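Glutaredoxin related protein (Sulfolobus solfataricus, PDB 4MNN) probably acts as an atypical protein disulfide oxidoreductase, a thioredoxin-fold protein of the glutaredoxin family that carries a CxxC disulfide. Local coordinates at residues I7-I21 / S28-E40. Numbering follows the deposited sequence.
Sequences IKEYLNAIKKGDITI and SLFHEFKNYVNVE
Y36 has CG anti to its own carbonyl carbon (chi1 -46°), which lays the ring along I7, K8, L11 and N12. I7 touches two rings. CG2, anti to the backbone N, lies over one face of the F33 ring and also meets Y36 CD1 at 3.8 Å. I7 CD1, at the end of the longer branch, reaches F33 CE1 at 3.5 Å. K8 CA makes an off-centre CH-pi contact with the Y36 ring, 4.2 Å from the centroid. The CB and CG of K8 lie against the Y36 hydroxyl, while the amine leads away. N12 OD1 sits near Y36 CE2, its amide plane steeply turned from the ring. L11 CB packs on Y36 CB. An alanine in place of Y36 would probably strip the ring from I7 CG2, K8 CA and CB, and N12, and open a gap beside helix 4-11. Deeper in, L11 CD1 and I21 CD1 both approach F33 CD2, at 3.6 and 3.7 Å. Two waters bridge the segments: one lies within hydrogen-bonding distance of K15 O and Y36 O, the other links I19 O to N38 N. Beyond them the strands pair in parallel. I21 N donates to N38 O (3.0 Å), and E40 N to I21 O (2.8 Å). E40 OE1 is hydrogen-bonded to Q22 NE2. The contact joins elements of the beta-alpha-beta unit 19-24, 27-33 and 38-41, with helix 4-11 packed against it, in a thioredoxin-like domain. Helix segments 7-11 and 28-33 run at 45° to each other. F33 also touches F74 of helix 71-83, and I21 and F30 meet V50 of strand 49-54. Strand 38-41 edges the chain's mixed sheet.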
loop_
_atom_site.group_PDB
_atom_site.type_symbol
_atom_site.label_atom_id
_atom_site.label_comp_id
_atom_site.label_asym_id
_atom_site.label_seq_id
_atom_site.Cartn_x
_atom_site.Cartn_y
_atom_site.Cartn_z
ATOM N N ILE A 7 8.957 -6.148 -12.672
ATOM C CA ILE A 7 9.496 -6.123 -11.304
ATOM C C ILE A 7 10.970 -5.774 -11.381
ATOM O O ILE A 7 11.467 -4.946 -10.613
ATOM C CB ILE A 7 9.313 -7.486 -10.627
ATOM C CG1 ILE A 7 7.812 -7.718 -10.412
ATOM C CG2 ILE A 7 10.147 -7.554 -9.280
ATOM C CD1 ILE A 7 7.461 -9.163 -9.971
ATOM N N LYS A 8 11.679 -6.378 -12.331
ATOM C CA LYS A 8 13.097 -6.075 -12.465
ATOM C C LYS A 8 13.332 -4.614 -12.821
ATOM O O LYS A 8 14.210 -3.935 -12.260
ATOM C CB LYS A 8 13.740 -6.948 -13.548
ATOM C CG LYS A 8 15.254 -6.707 -13.688
ATOM C CD LYS A 8 15.891 -7.569 -14.773
ATOM C CE LYS A 8 17.424 -7.495 -14.676
ATOM N NZ LYS A 8 18.121 -8.662 -15.317
ATOM N N GLU A 9 12.571 -4.127 -13.790
ATOM C CA GLU A 9 12.779 -2.772 -14.235
ATOM C C GLU A 9 12.571 -1.748 -13.140
ATOM O O GLU A 9 13.267 -0.722 -13.097
ATOM C CB GLU A 9 11.900 -2.482 -15.441
ATOM C CG GLU A 9 12.422 -3.185 -16.700
ATOM C CD GLU A 9 13.821 -2.727 -17.084
ATOM O OE1 GLU A 9 14.735 -3.577 -17.161
ATOM O OE2 GLU A 9 14.009 -1.511 -17.300
ATOM N N TYR A 10 11.648 -2.037 -12.237
ATOM C CA TYR A 10 11.407 -1.108 -11.145
ATOM C C TYR A 10 12.318 -1.313 -9.961
ATOM O O TYR A 10 12.769 -0.353 -9.360
ATOM C CB TYR A 10 9.970 -1.221 -10.630
ATOM C CG TYR A 10 8.984 -0.411 -11.426
ATOM C CD1 TYR A 10 8.525 -0.855 -12.654
ATOM C CD2 TYR A 10 8.547 0.844 -10.964
ATOM C CE1 TYR A 10 7.655 -0.080 -13.424
ATOM C CE2 TYR A 10 7.678 1.623 -11.724
ATOM C CZ TYR A 10 7.238 1.154 -12.954
ATOM O OH TYR A 10 6.389 1.932 -13.718
ATOM N N LEU A 11 12.617 -2.568 -9.648
ATOM C CA LEU A 11 13.372 -2.850 -8.445
ATOM C C LEU A 11 14.852 -3.124 -8.519
ATOM O O LEU A 11 15.567 -2.936 -7.523
ATOM C CB LEU A 11 12.688 -3.994 -7.715
ATOM C CG LEU A 11 11.184 -3.768 -7.491
ATOM C CD1 LEU A 11 10.638 -4.890 -6.622
ATOM C CD2 LEU A 11 10.929 -2.401 -6.830
ATOM N N ASN A 12 15.323 -3.554 -9.678
ATOM C CA ASN A 12 16.734 -3.880 -9.789
ATOM C C ASN A 12 17.662 -2.759 -9.321
ATOM O O ASN A 12 18.678 -3.045 -8.722
ATOM C CB ASN A 12 17.096 -4.304 -11.222
ATOM C CG ASN A 12 18.492 -4.907 -11.307
ATOM O OD1 ASN A 12 18.911 -5.661 -10.416
ATOM N ND2 ASN A 12 19.214 -4.591 -12.378
ATOM N N ALA A 13 17.318 -1.504 -9.564
ATOM C CA ALA A 13 18.193 -0.402 -9.145
ATOM C C ALA A 13 18.168 -0.211 -7.625
ATOM O O ALA A 13 19.227 -0.158 -6.962
ATOM C CB ALA A 13 17.775 0.890 -9.833
ATOM N N ILE A 14 16.956 -0.133 -7.076
ATOM C CA ILE A 14 16.802 0.092 -5.648
ATOM C C ILE A 14 17.354 -1.035 -4.806
ATOM O O ILE A 14 17.154 -1.058 -3.594
ATOM C CB ILE A 14 15.325 0.339 -5.263
ATOM C CG1 ILE A 14 14.526 -0.948 -5.395
ATOM C CG2 ILE A 14 14.735 1.450 -6.142
ATOM C CD1 ILE A 14 13.174 -0.874 -4.764
ATOM N N LYS A 15 18.063 -1.964 -5.442
ATOM C CA LYS A 15 18.647 -3.096 -4.739
ATOM C C LYS A 15 19.587 -2.628 -3.635
ATOM O O LYS A 15 19.797 -3.332 -2.636
ATOM C CB LYS A 15 19.416 -4.013 -5.725
ATOM C CG LYS A 15 20.785 -3.480 -6.211
ATOM C CD LYS A 15 20.717 -2.692 -7.531
ATOM C CE LYS A 15 22.087 -2.391 -8.148
ATOM N NZ LYS A 15 21.909 -1.784 -9.524
ATOM N N LYS A 16 20.153 -1.431 -3.809
ATOM C CA LYS A 16 21.104 -0.881 -2.835
ATOM C C LYS A 16 20.454 -0.354 -1.570
ATOM O O LYS A 16 21.131 -0.143 -0.566
ATOM C CB LYS A 16 21.928 0.232 -3.487
ATOM C CG LYS A 16 22.643 1.142 -2.509
ATOM C CD LYS A 16 23.429 2.212 -3.243
ATOM C CE LYS A 16 23.999 3.248 -2.289
ATOM N NZ LYS A 16 24.893 4.184 -3.020
ATOM N N GLY A 17 19.142 -0.145 -1.616
ATOM C CA GLY A 17 18.428 0.374 -0.450
ATOM C C GLY A 17 18.159 -0.676 0.629
ATOM O O GLY A 17 18.814 -1.717 0.649
ATOM N N ASP A 18 17.198 -0.410 1.515
ATOM C CA ASP A 18 16.875 -1.349 2.584
ATOM C C ASP A 18 15.351 -1.491 2.724
ATOM O O ASP A 18 14.813 -1.592 3.842
ATOM C CB ASP A 18 17.477 -0.891 3.904
ATOM C CG ASP A 18 16.797 0.332 4.458
ATOM O OD1 ASP A 18 16.252 1.110 3.645
ATOM O OD2 ASP A 18 16.815 0.523 5.702
ATOM N N ILE A 19 14.658 -1.478 1.585
ATOM C CA ILE A 19 13.219 -1.686 1.607
ATOM C C ILE A 19 13.068 -3.150 2.036
ATOM O O ILE A 19 13.869 -4.017 1.637
ATOM C CB ILE A 19 12.602 -1.498 0.194
ATOM C CG1 ILE A 19 12.072 -0.081 0.024
ATOM C CG2 ILE A 19 11.453 -2.493 -0.019
ATOM C CD1 ILE A 19 10.731 0.189 0.720
ATOM N N THR A 20 12.083 -3.424 2.891
ATOM C CA THR A 20 11.828 -4.788 3.326
ATOM C C THR A 20 10.322 -5.027 3.187
ATOM O O THR A 20 9.541 -4.196 3.630
ATOM C CB THR A 20 12.195 -5.025 4.798
ATOM O OG1 THR A 20 13.610 -4.871 4.978
ATOM C CG2 THR A 20 11.824 -6.463 5.204
ATOM N N ILE A 21 9.940 -6.144 2.568
ATOM C CA ILE A 21 8.532 -6.489 2.396
ATOM C C ILE A 21 8.223 -7.697 3.266
ATOM O O ILE A 21 8.988 -8.663 3.242
ATOM C CB ILE A 21 8.248 -6.886 0.923
ATOM C CG1 ILE A 21 8.204 -5.637 0.052
ATOM C CG2 ILE A 21 6.966 -7.705 0.806
ATOM C CD1 ILE A 21 8.194 -5.956 -1.422
ATOM N N SER A 28 3.951 -16.915 -4.630
ATOM C CA SER A 28 4.417 -17.047 -6.005
ATOM C C SER A 28 4.721 -15.726 -6.665
ATOM O O SER A 28 5.483 -15.679 -7.633
ATOM C CB SER A 28 3.422 -17.879 -6.832
ATOM O OG SER A 28 2.158 -17.269 -6.833
ATOM N N LEU A 29 4.153 -14.643 -6.140
ATOM C CA LEU A 29 4.431 -13.321 -6.688
ATOM C C LEU A 29 5.712 -12.760 -6.058
ATOM O O LEU A 29 6.671 -12.359 -6.757
ATOM C CB LEU A 29 3.270 -12.350 -6.413
ATOM C CG LEU A 29 3.591 -10.870 -6.752
ATOM C CD1 LEU A 29 3.648 -10.670 -8.286
ATOM C CD2 LEU A 29 2.476 -9.961 -6.165
ATOM N N PHE A 30 5.739 -12.754 -4.732
ATOM C CA PHE A 30 6.862 -12.178 -4.023
ATOM C C PHE A 30 8.187 -12.923 -4.069
ATOM O O PHE A 30 9.236 -12.340 -3.778
ATOM C CB PHE A 30 6.406 -11.904 -2.600
ATOM C CG PHE A 30 5.452 -10.767 -2.518
ATOM C CD1 PHE A 30 4.126 -10.970 -2.162
ATOM C CD2 PHE A 30 5.875 -9.473 -2.893
ATOM C CE1 PHE A 30 3.188 -9.891 -2.185
ATOM C CE2 PHE A 30 4.965 -8.419 -2.917
ATOM C CZ PHE A 30 3.632 -8.620 -2.570
ATOM N N HIS A 31 8.153 -14.202 -4.439
ATOM C CA HIS A 31 9.393 -14.988 -4.574
ATOM C C HIS A 31 10.303 -14.235 -5.585
ATOM O O HIS A 31 11.519 -14.153 -5.410
ATOM C CB HIS A 31 9.050 -16.395 -5.087
ATOM C CG HIS A 31 10.234 -17.304 -5.261
ATOM N ND1 HIS A 31 11.008 -17.303 -6.392
ATOM C CD2 HIS A 31 10.763 -18.250 -4.440
ATOM C CE1 HIS A 31 11.974 -18.200 -6.273
ATOM N NE2 HIS A 31 11.845 -18.787 -5.094
ATOM N N GLU A 32 9.703 -13.669 -6.626
ATOM C CA GLU A 32 10.466 -12.909 -7.631
ATOM C C GLU A 32 11.046 -11.606 -7.041
ATOM O O GLU A 32 12.153 -11.185 -7.403
ATOM C CB GLU A 32 9.553 -12.555 -8.824
ATOM C CG GLU A 32 10.264 -11.980 -10.061
ATOM C CD GLU A 32 11.267 -12.958 -10.665
ATOM O OE1 GLU A 32 11.221 -14.151 -10.311
ATOM O OE2 GLU A 32 12.099 -12.538 -11.503
ATOM N N PHE A 33 10.309 -10.968 -6.133
ATOM C CA PHE A 33 10.782 -9.714 -5.505
ATOM C C PHE A 33 12.060 -9.959 -4.711
ATOM O O PHE A 33 12.901 -9.081 -4.552
ATOM C CB PHE A 33 9.719 -9.166 -4.534
ATOM C CG PHE A 33 8.570 -8.468 -5.197
ATOM C CD1 PHE A 33 7.691 -9.149 -6.037
ATOM C CD2 PHE A 33 8.358 -7.117 -4.970
ATOM C CE1 PHE A 33 6.620 -8.510 -6.629
ATOM C CE2 PHE A 33 7.259 -6.452 -5.577
ATOM C CZ PHE A 33 6.396 -7.153 -6.404
ATOM N N LYS A 34 12.177 -11.160 -4.173
ATOM C CA LYS A 34 13.315 -11.537 -3.369
ATOM C C LYS A 34 14.633 -11.383 -4.133
ATOM O O LYS A 34 15.701 -11.225 -3.538
ATOM C CB LYS A 34 13.110 -12.987 -2.896
ATOM C CG LYS A 34 13.447 -13.231 -1.459
ATOM C CD LYS A 34 13.120 -14.656 -1.078
ATOM C CE LYS A 34 13.883 -15.068 0.174
ATOM N NZ LYS A 34 13.571 -14.147 1.301
ATOM N N ASN A 35 14.553 -11.380 -5.464
ATOM C CA ASN A 35 15.758 -11.249 -6.267
ATOM C C ASN A 35 16.281 -9.841 -6.121
ATOM O O ASN A 35 17.457 -9.594 -6.357
ATOM C CB ASN A 35 15.489 -11.545 -7.762
ATOM C CG ASN A 35 14.857 -12.907 -7.998
ATOM O OD1 ASN A 35 15.224 -13.908 -7.375
ATOM N ND2 ASN A 35 13.902 -12.957 -8.913
ATOM N N TYR A 36 15.423 -8.911 -5.682
ATOM C CA TYR A 36 15.809 -7.506 -5.558
ATOM C C TYR A 36 15.733 -6.831 -4.209
ATOM O O TYR A 36 16.468 -5.878 -3.970
ATOM C CB TYR A 36 14.995 -6.631 -6.545
ATOM C CG TYR A 36 14.925 -7.227 -7.920
ATOM C CD1 TYR A 36 13.821 -7.956 -8.325
ATOM C CD2 TYR A 36 16.032 -7.189 -8.762
ATOM C CE1 TYR A 36 13.819 -8.647 -9.521
ATOM C CE2 TYR A 36 16.045 -7.872 -9.960
ATOM C CZ TYR A 36 14.948 -8.604 -10.337
ATOM O OH TYR A 36 14.980 -9.325 -11.513
ATOM N N VAL A 37 14.818 -7.263 -3.341
ATOM C CA VAL A 37 14.669 -6.644 -2.019
ATOM C C VAL A 37 14.505 -7.735 -0.970
ATOM O O VAL A 37 14.289 -8.893 -1.314
ATOM C CB VAL A 37 13.442 -5.708 -1.925
ATOM C CG1 VAL A 37 13.586 -4.536 -2.910
ATOM C CG2 VAL A 37 12.118 -6.525 -2.220
ATOM N N ASN A 38 14.602 -7.373 0.305
ATOM C CA ASN A 38 14.443 -8.395 1.341
ATOM C C ASN A 38 12.977 -8.716 1.422
ATOM O O ASN A 38 12.149 -7.800 1.465
ATOM C CB ASN A 38 14.900 -7.848 2.699
ATOM C CG ASN A 38 16.374 -7.414 2.685
ATOM O OD1 ASN A 38 17.227 -8.132 2.189
ATOM N ND2 ASN A 38 16.662 -6.252 3.244
ATOM N N VAL A 39 12.656 -10.007 1.446
ATOM C CA VAL A 39 11.268 -10.445 1.576
ATOM C C VAL A 39 11.163 -11.412 2.772
ATOM O O VAL A 39 11.886 -12.397 2.826
ATOM C CB VAL A 39 10.786 -11.188 0.301
ATOM C CG1 VAL A 39 9.346 -11.661 0.484
ATOM C CG2 VAL A 39 10.871 -10.258 -0.928
ATOM N N GLU A 40 10.293 -11.107 3.726
ATOM C CA GLU A 40 10.046 -11.973 4.876
ATOM C C GLU A 40 8.664 -12.555 4.683
ATOM O O GLU A 40 7.735 -11.828 4.343
ATOM C CB GLU A 40 10.040 -11.160 6.170
ATOM C CG GLU A 40 11.374 -10.570 6.531
ATOM C CD GLU A 40 11.266 -9.671 7.749
ATOM O OE1 GLU A 40 10.329 -9.863 8.567
ATOM O OE2 GLU A 40 12.127 -8.793 7.888
HETATM O O HOH W 1 17.166 -3.827 -1.572
HETATM O O HOH W 2 16.184 -4.734 0.518
#